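Local coordinates for high affinity transport system protein p37 (Mycoplasma hyorhinis, PDB 3E79) that forms part of a high-affinity transport system, probably as a lipid-anchored substrate-binding protein of the periplasmic-binding type, and here carries thiamine diphosphate, at residues E177-F182 against K331-I336; K238-F243 against T264-H269. One frame throughout, in Å; residues are numbered along the deposited sequence.

Interaction 1: residues E177-F182 against K331-I336; sequences EINKIF and KMEALI. With I3C (5-amino-2,4,6-triiodobenzene-1,3-dicarboxylic acid), chain B.
Asn179 holds its CG opposite its own carbonyl carbon (chi1 -70°), which sends the amide off helix 177-182 to the backbone of Ala334. There it behaves like a neighbouring strand. OD1 accepts from Ala334 N at 2.8 Å in a nearly straight bond (163°), using a lone pair in the carbonyl plane. ND2 donates to Ala334 O at 3.1 Å, close to the amide's own plane. Gripped at both polar atoms by one residue, the amide can hardly rotate; asparagine suits the place because it offers an acceptor and a donor side by side. Asn179 OD1 also lies 3.5 Å from Glu333 CB, while the Glu333 carboxylate turns to a salt bridge with Lys232. Alanine at 334 keeps the helix close: its CB points toward the helix and meets Ile178 CG2 at 4.1 Å. Phe182, with CG trans to its backbone N (chi1 179°), brings the edge of its ring to Met332 O, 3.8 Å from CE1, and also meets Trp220, Phe312 and Tyr187. A bound triiodo compound borders the site, its N13 donating to Leu335 O at 3.1 Å. Lys331, Glu333 and Leu335 form backbone hydrogen bonds with strand 217-223, whereas the backbone N and O of Ala334, on outer strand 331-337 of a five-stranded mixed sheet, turn to Asn179: a helix sealing a sheet edge within the alpha/beta architecture of periplasmic-binding proteins.

Interaction 2: residues K238-F243 against T264-H269; sequences KDWNTF and TILKNH. With I3C (5-amino-2,4,6-triiodobenzene-1,3-dicarboxylic acid), chain C.
Trp240 and Phe243, at the start of helix 240-245, pack with Lys238 against the last turn of helix 256-269 in a buried contact beside the five-stranded sheet (Phe243 on Ile304, Leu266 on Phe306), apolar at its base and polar at its outer end. Lys238, just past helix 225-236, closes it with a Schellman motif and positive phi (53°), and Asp239 N-caps helix 240-245, its carboxylate taking the backbone N and the hydroxyl of Thr242. A long lysine suits the outer end. Its CE lies over one face of the His269 imidazole, 4.1 Å from the ring centroid, as a CH-pi contact, and the bend at its last torsion delivers NZ to His269 O at 2.7 Å, on a lone pair in the carbonyl plane. The histidine is held by both nitrogens, NE2 bonding to Trp235 O and ND1 to Tyr162 OH. Deeper in, branched Leu266 serves two aromatic rings with its two methyls: CD2 meets Phe243 CE1 at 3.8 Å, and CD1 approaches Trp240 CZ3 at 4.4 Å. The indole bonds through NE1 to Asp280 and stacks on Phe274. At the start of helix 240-245, a carboxylate of a bound triiodo compound takes Trp240 N on O12 and Asn241 N on O11, where the helix end would favour negative charge. Nearby, one water accepts from Lys238 NZ at 3.1 Å and donates to Asn268 O at 2.9 Å.

In the fold
From the N terminus, past the first strands of the eight-stranded sheet, helix 170-184 supplies 177-182, and the chain passes through strand 217-223 and helix 225-236. Interaction 2 closes a short loop next: 20 residues, including strand 248-250, separate 238-243 from 264-269. Only after strand 304-308 does strand 331-337 return to helix 170-184, so interaction 1 closes a loop of 148 residues with interaction 2 nested inside it. The first ties a helix to the outer strand of the five-stranded sheet, the second joins helices beside that sheet. Their centres lie about 20 Å apart, yet they touch where Leu335 CD2 packs 4.2 Å from Phe243 CE2. Thiamine diphosphate lies about 13 Å from the Ile178 side chain.

Interaction 1: residues E177-F182 against K331-I336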
loop_
_atom_site.group_PDB
_atom_site.type_symbol
_atom_site.label_atom_id
_atom_site.label_comp_id
_atom_site.label_asym_id
_atom_site.label_seq_id
_atom_site.Cartn_x
_atom_site.Cartn_y
_atom_site.Cartn_z
ATOM N N GLU A 177 -16.551 -2.784 -11.549
ATOM C CA GLU A 177 -16.052 -4.164 -11.528
ATOM C C GLU A 177 -15.868 -4.653 -10.090
ATOM O O GLU A 177 -16.185 -5.795 -9.765
ATOM C CB GLU A 177 -14.721 -4.304 -12.254
ATOM C CG GLU A 177 -14.627 -4.094 -13.745
ATOM C CD GLU A 177 -13.207 -4.388 -14.228
ATOM O OE1 GLU A 177 -12.433 -3.431 -14.461
ATOM O OE2 GLU A 177 -12.829 -5.570 -14.374
ATOM N N ILE A 178 -15.322 -3.782 -9.222
ATOM C CA ILE A 178 -15.204 -4.169 -7.815
ATOM C C ILE A 178 -16.589 -4.486 -7.246
ATOM O O ILE A 178 -16.759 -5.444 -6.495
ATOM C CB ILE A 178 -14.524 -3.075 -6.977
ATOM C CG1 ILE A 178 -13.009 -2.967 -7.219
ATOM C CG2 ILE A 178 -14.802 -3.233 -5.481
ATOM C CD1 ILE A 178 -12.426 -1.624 -6.824
ATOM N N ASN A 179 -17.631 -3.721 -7.561
ATOM C CA ASN A 179 -18.945 -4.020 -6.981
ATOM C C ASN A 179 -19.481 -5.372 -7.431
ATOM O O ASN A 179 -20.199 -6.041 -6.686
ATOM C CB ASN A 179 -19.942 -2.907 -7.345
ATOM C CG ASN A 179 -19.609 -1.618 -6.629
ATOM O OD1 ASN A 179 -18.990 -1.700 -5.567
ATOM N ND2 ASN A 179 -20.002 -0.474 -7.179
ATOM N N LYS A 180 -19.148 -5.817 -8.634
ATOM C CA LYS A 180 -19.568 -7.145 -9.081
ATOM C C LYS A 180 -19.014 -8.240 -8.178
ATOM O O LYS A 180 -19.697 -9.225 -7.913
ATOM C CB LYS A 180 -19.103 -7.411 -10.511
ATOM C CG LYS A 180 -19.894 -6.691 -11.590
ATOM C CD LYS A 180 -19.086 -6.467 -12.859
ATOM C CE LYS A 180 -19.371 -5.111 -13.488
ATOM N NZ LYS A 180 -18.283 -4.649 -14.396
ATOM N N ILE A 181 -17.780 -8.038 -7.728
ATOM C CA ILE A 181 -17.076 -8.983 -6.866
ATOM C C ILE A 181 -17.493 -8.873 -5.419
ATOM O O ILE A 181 -17.566 -9.862 -4.672
ATOM C CB ILE A 181 -15.546 -8.736 -6.976
ATOM C CG1 ILE A 181 -14.913 -9.419 -8.190
ATOM C CG2 ILE A 181 -14.815 -9.120 -5.700
ATOM C CD1 ILE A 181 -13.642 -8.744 -8.656
ATOM N N PHE A 182 -17.760 -7.644 -4.964
ATOM C CA PHE A 182 -17.949 -7.450 -3.522
ATOM C C PHE A 182 -19.414 -7.326 -3.120
ATOM O O PHE A 182 -19.766 -7.622 -1.981
ATOM C CB PHE A 182 -17.197 -6.196 -3.088
ATOM C CG PHE A 182 -17.284 -5.818 -1.622
ATOM C CD1 PHE A 182 -18.251 -4.934 -1.173
ATOM C CD2 PHE A 182 -16.396 -6.335 -0.695
ATOM C CE1 PHE A 182 -18.312 -4.583 0.162
ATOM C CE2 PHE A 182 -16.462 -6.005 0.642
ATOM C CZ PHE A 182 -17.430 -5.118 1.081
ATOM N N LYS A 331 -26.285 -1.150 2.105
ATOM C CA LYS A 331 -25.207 -1.802 1.376
ATOM C C LYS A 331 -23.989 -0.865 1.366
ATOM O O LYS A 331 -24.109 0.344 1.494
ATOM C CB LYS A 331 -25.554 -2.155 -0.062
ATOM C CG LYS A 331 -26.886 -2.853 -0.292
ATOM C CD LYS A 331 -27.174 -2.957 -1.786
ATOM C CE LYS A 331 -28.302 -2.030 -2.212
ATOM N NZ LYS A 331 -28.720 -1.134 -1.092
ATOM N N MET A 332 -22.824 -1.460 1.181
ATOM C CA MET A 332 -21.603 -0.645 1.029
ATOM C C MET A 332 -21.056 -0.929 -0.347
ATOM O O MET A 332 -21.010 -2.093 -0.783
ATOM C CB MET A 332 -20.737 -1.052 2.201
ATOM C CG MET A 332 -19.263 -0.773 2.170
ATOM S SD MET A 332 -18.592 -0.710 3.858
ATOM C CE MET A 332 -17.073 0.189 3.447
ATOM N N GLU A 333 -20.654 0.098 -1.102
ATOM C CA GLU A 333 -20.172 -0.204 -2.445
ATOM C C GLU A 333 -19.134 0.837 -2.862
ATOM O O GLU A 333 -19.083 1.880 -2.205
ATOM C CB GLU A 333 -21.321 -0.262 -3.443
ATOM C CG GLU A 333 -21.961 1.061 -3.791
ATOM C CD GLU A 333 -23.368 0.924 -4.351
ATOM O OE1 GLU A 333 -23.861 1.937 -4.887
ATOM O OE2 GLU A 333 -24.029 -0.130 -4.274
ATOM N N ALA A 334 -18.389 0.488 -3.909
ATOM C CA ALA A 334 -17.354 1.380 -4.415
ATOM C C ALA A 334 -17.961 2.462 -5.296
ATOM O O ALA A 334 -18.828 2.178 -6.132
ATOM C CB ALA A 334 -16.281 0.605 -5.178
ATOM N N LEU A 335 -17.492 3.693 -5.098
ATOM C CA LEU A 335 -17.949 4.795 -5.939
ATOM C C LEU A 335 -16.971 5.032 -7.075
ATOM O O LEU A 335 -17.352 5.148 -8.239
ATOM C CB LEU A 335 -18.131 6.054 -5.100
ATOM C CG LEU A 335 -18.475 7.337 -5.862
ATOM C CD1 LEU A 335 -19.931 7.300 -6.295
ATOM C CD2 LEU A 335 -18.183 8.560 -4.999
ATOM N N ILE A 336 -15.691 5.118 -6.720
ATOM C CA ILE A 336 -14.632 5.361 -7.702
ATOM C C ILE A 336 -13.273 5.008 -7.092
ATOM O O ILE A 336 -13.148 5.004 -5.865
ATOM C CB ILE A 336 -14.660 6.826 -8.153
ATOM C CG1 ILE A 336 -13.727 7.186 -9.311
ATOM C CG2 ILE A 336 -14.370 7.735 -6.954
ATOM C CD1 ILE A 336 -14.002 8.557 -9.903
HETATM I I3 I3C B . -21.167 8.061 -11.584
HETATM I I2 I3C B . -20.552 2.972 -8.506
HETATM I I1 I3C B . -25.555 3.907 -11.676
HETATM O O8 I3C B . -23.799 6.937 -13.437
HETATM O O9 I3C B . -24.824 7.483 -11.517
HETATM C C10 I3C B . -23.406 2.337 -9.807
HETATM N N13 I3C B . -19.931 5.850 -9.724
HETATM C C1 I3C B . -23.176 5.805 -11.427
HETATM C C6 I3C B . -21.899 6.193 -11.018
HETATM C C5 I3C B . -21.108 5.401 -10.192
HETATM C C4 I3C B . -21.609 4.133 -9.864
HETATM C C3 I3C B . -22.900 3.725 -10.230
HETATM C C2 I3C B . -23.673 4.556 -11.051
HETATM C C7 I3C B . -24.014 6.835 -12.221
HETATM O O11 I3C B . -24.157 2.241 -8.819
HETATM O O12 I3C B . -23.022 1.382 -10.511
#

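Interaction 2: residues K238-F243 against T264-H269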
loop_
_atom_site.group_PDB
_atom_site.type_symbol
_atom_site.label_atom_id
_atom_site.label_comp_id
_atom_site.label_asym_id
_atom_site.label_seq_id
_atom_site.Cartn_x
_atom_site.Cartn_y
_atom_site.Cartn_z
ATOM N N LYS A 238 -22.138 17.702 -8.645
ATOM C CA LYS A 238 -20.958 18.361 -8.100
ATOM C C LYS A 238 -21.348 19.313 -6.972
ATOM O O LYS A 238 -20.853 20.417 -6.774
ATOM C CB LYS A 238 -20.149 19.093 -9.169
ATOM C CG LYS A 238 -19.712 18.198 -10.327
ATOM C CD LYS A 238 -18.693 18.872 -11.220
ATOM C CE LYS A 238 -17.976 17.892 -12.139
ATOM N NZ LYS A 238 -16.569 18.309 -12.426
ATOM N N ASP A 239 -22.289 18.859 -6.163
ATOM C CA ASP A 239 -22.716 19.584 -4.971
ATOM C C ASP A 239 -21.853 19.165 -3.784
ATOM O O ASP A 239 -22.188 18.178 -3.130
ATOM C CB ASP A 239 -24.188 19.285 -4.727
ATOM C CG ASP A 239 -24.755 19.935 -3.481
ATOM O OD1 ASP A 239 -24.010 20.584 -2.710
ATOM O OD2 ASP A 239 -25.986 19.784 -3.279
ATOM N N TRP A 240 -20.762 19.876 -3.526
ATOM C CA TRP A 240 -19.778 19.462 -2.530
ATOM C C TRP A 240 -20.406 19.448 -1.150
ATOM O O TRP A 240 -20.316 18.463 -0.407
ATOM C CB TRP A 240 -18.540 20.380 -2.597
ATOM C CG TRP A 240 -17.597 20.221 -1.437
ATOM C CD1 TRP A 240 -17.242 21.145 -0.500
ATOM C CD2 TRP A 240 -16.871 19.028 -1.088
ATOM N NE1 TRP A 240 -16.344 20.610 0.407
ATOM C CE2 TRP A 240 -16.104 19.309 0.064
ATOM C CE3 TRP A 240 -16.801 17.750 -1.644
ATOM C CZ2 TRP A 240 -15.283 18.355 0.665
ATOM C CZ3 TRP A 240 -15.987 16.809 -1.049
ATOM C CH2 TRP A 240 -15.233 17.113 0.094
ATOM N N ASN A 241 -21.074 20.547 -0.781
ATOM C CA ASN A 241 -21.592 20.656 0.577
ATOM C C ASN A 241 -22.513 19.514 0.973
ATOM O O ASN A 241 -22.434 18.976 2.079
ATOM C CB ASN A 241 -22.340 21.990 0.756
ATOM C CG ASN A 241 -21.700 22.771 1.891
ATOM O OD1 ASN A 241 -20.859 23.640 1.658
ATOM N ND2 ASN A 241 -22.098 22.436 3.111
ATOM N N THR A 242 -23.392 19.128 0.061
ATOM C CA THR A 242 -24.286 18.002 0.297
ATOM C C THR A 242 -23.511 16.692 0.359
ATOM O O THR A 242 -23.788 15.839 1.199
ATOM C CB THR A 242 -25.352 17.945 -0.819
ATOM O OG1 THR A 242 -26.148 19.148 -0.761
ATOM C CG2 THR A 242 -26.316 16.783 -0.651
ATOM N N PHE A 243 -22.538 16.532 -0.542
ATOM C CA PHE A 243 -21.744 15.302 -0.573
ATOM C C PHE A 243 -20.969 15.150 0.732
ATOM O O PHE A 243 -21.075 14.136 1.420
ATOM C CB PHE A 243 -20.816 15.309 -1.788
ATOM C CG PHE A 243 -19.948 14.070 -1.962
ATOM C CD1 PHE A 243 -18.651 14.056 -1.481
ATOM C CD2 PHE A 243 -20.417 12.932 -2.589
ATOM C CE1 PHE A 243 -17.859 12.936 -1.644
ATOM C CE2 PHE A 243 -19.624 11.812 -2.768
ATOM C CZ PHE A 243 -18.318 11.814 -2.293
ATOM N N THR A 264 -7.327 14.276 -4.005
ATOM C CA THR A 264 -7.091 14.656 -5.390
ATOM C C THR A 264 -8.304 14.405 -6.272
ATOM O O THR A 264 -8.713 15.225 -7.103
ATOM C CB THR A 264 -5.895 13.869 -5.972
ATOM O OG1 THR A 264 -4.692 14.320 -5.329
ATOM C CG2 THR A 264 -5.746 14.127 -7.463
ATOM N N ILE A 265 -8.907 13.231 -6.125
ATOM C CA ILE A 265 -10.066 12.931 -6.979
ATOM C C ILE A 265 -11.182 13.913 -6.660
ATOM O O ILE A 265 -11.850 14.420 -7.566
ATOM C CB ILE A 265 -10.536 11.480 -6.770
ATOM C CG1 ILE A 265 -9.555 10.436 -7.327
ATOM C CG2 ILE A 265 -11.923 11.209 -7.330
ATOM C CD1 ILE A 265 -9.159 10.718 -8.765
ATOM N N LEU A 266 -11.373 14.175 -5.368
ATOM C CA LEU A 266 -12.435 15.058 -4.910
ATOM C C LEU A 266 -12.222 16.478 -5.400
ATOM O O LEU A 266 -13.147 17.176 -5.806
ATOM C CB LEU A 266 -12.564 15.035 -3.380
ATOM C CG LEU A 266 -13.063 13.678 -2.852
ATOM C CD1 LEU A 266 -13.053 13.610 -1.336
ATOM C CD2 LEU A 266 -14.457 13.370 -3.393
ATOM N N LYS A 267 -10.981 16.936 -5.384
ATOM C CA LYS A 267 -10.674 18.287 -5.846
ATOM C C LYS A 267 -10.934 18.429 -7.340
ATOM O O LYS A 267 -11.466 19.427 -7.816
ATOM C CB LYS A 267 -9.206 18.558 -5.537
ATOM C CG LYS A 267 -8.752 19.976 -5.299
ATOM C CD LYS A 267 -7.217 20.011 -5.290
ATOM C CE LYS A 267 -6.670 19.029 -6.321
ATOM N NZ LYS A 267 -5.464 18.300 -5.844
ATOM N N ASN A 268 -10.539 17.406 -8.093
ATOM C CA ASN A 268 -10.715 17.398 -9.536
ATOM C C ASN A 268 -12.180 17.230 -9.926
ATOM O O ASN A 268 -12.618 17.697 -10.971
ATOM C CB ASN A 268 -9.919 16.262 -10.172
ATOM C CG ASN A 268 -8.441 16.612 -10.225
ATOM O OD1 ASN A 268 -8.074 17.705 -9.810
ATOM N ND2 ASN A 268 -7.638 15.691 -10.728
ATOM N N HIS A 269 -12.952 16.533 -9.104
ATOM C CA HIS A 269 -14.350 16.319 -9.473
ATOM C C HIS A 269 -15.189 17.524 -9.056
ATOM O O HIS A 269 -15.990 18.021 -9.843
ATOM C CB HIS A 269 -14.918 15.049 -8.855
ATOM C CG HIS A 269 -16.314 14.763 -9.344
ATOM N ND1 HIS A 269 -16.551 14.306 -10.621
ATOM C CD2 HIS A 269 -17.524 14.874 -8.760
ATOM C CE1 HIS A 269 -17.860 14.134 -10.794
ATOM N NE2 HIS A 269 -18.474 14.473 -9.674
HETATM I I3 I3C C . -21.798 29.839 -4.374
HETATM I I2 I3C C . -18.689 25.109 -2.072
HETATM I I1 I3C C . -24.067 24.218 -4.708
HETATM O O8 I3C C . -23.716 28.053 -6.151
HETATM O O9 I3C C . -24.970 27.427 -4.443
HETATM C C10 I3C C . -21.272 23.510 -3.125
HETATM N N13 I3C C . -19.477 28.098 -2.930
HETATM C C1 I3C C . -22.636 26.906 -4.337
HETATM C C6 I3C C . -21.614 27.780 -3.935
HETATM C C5 I3C C . -20.475 27.279 -3.293
HETATM C C4 I3C C . -20.377 25.899 -3.042
HETATM C C3 I3C C . -21.405 25.015 -3.432
HETATM C C2 I3C C . -22.544 25.524 -4.086
HETATM C C7 I3C C . -23.877 27.509 -5.037
HETATM O O11 I3C C . -21.498 23.121 -1.965
HETATM O O12 I3C C . -20.938 22.729 -4.043
HETATM O O HOH W 1 -14.067 16.739 -13.273
#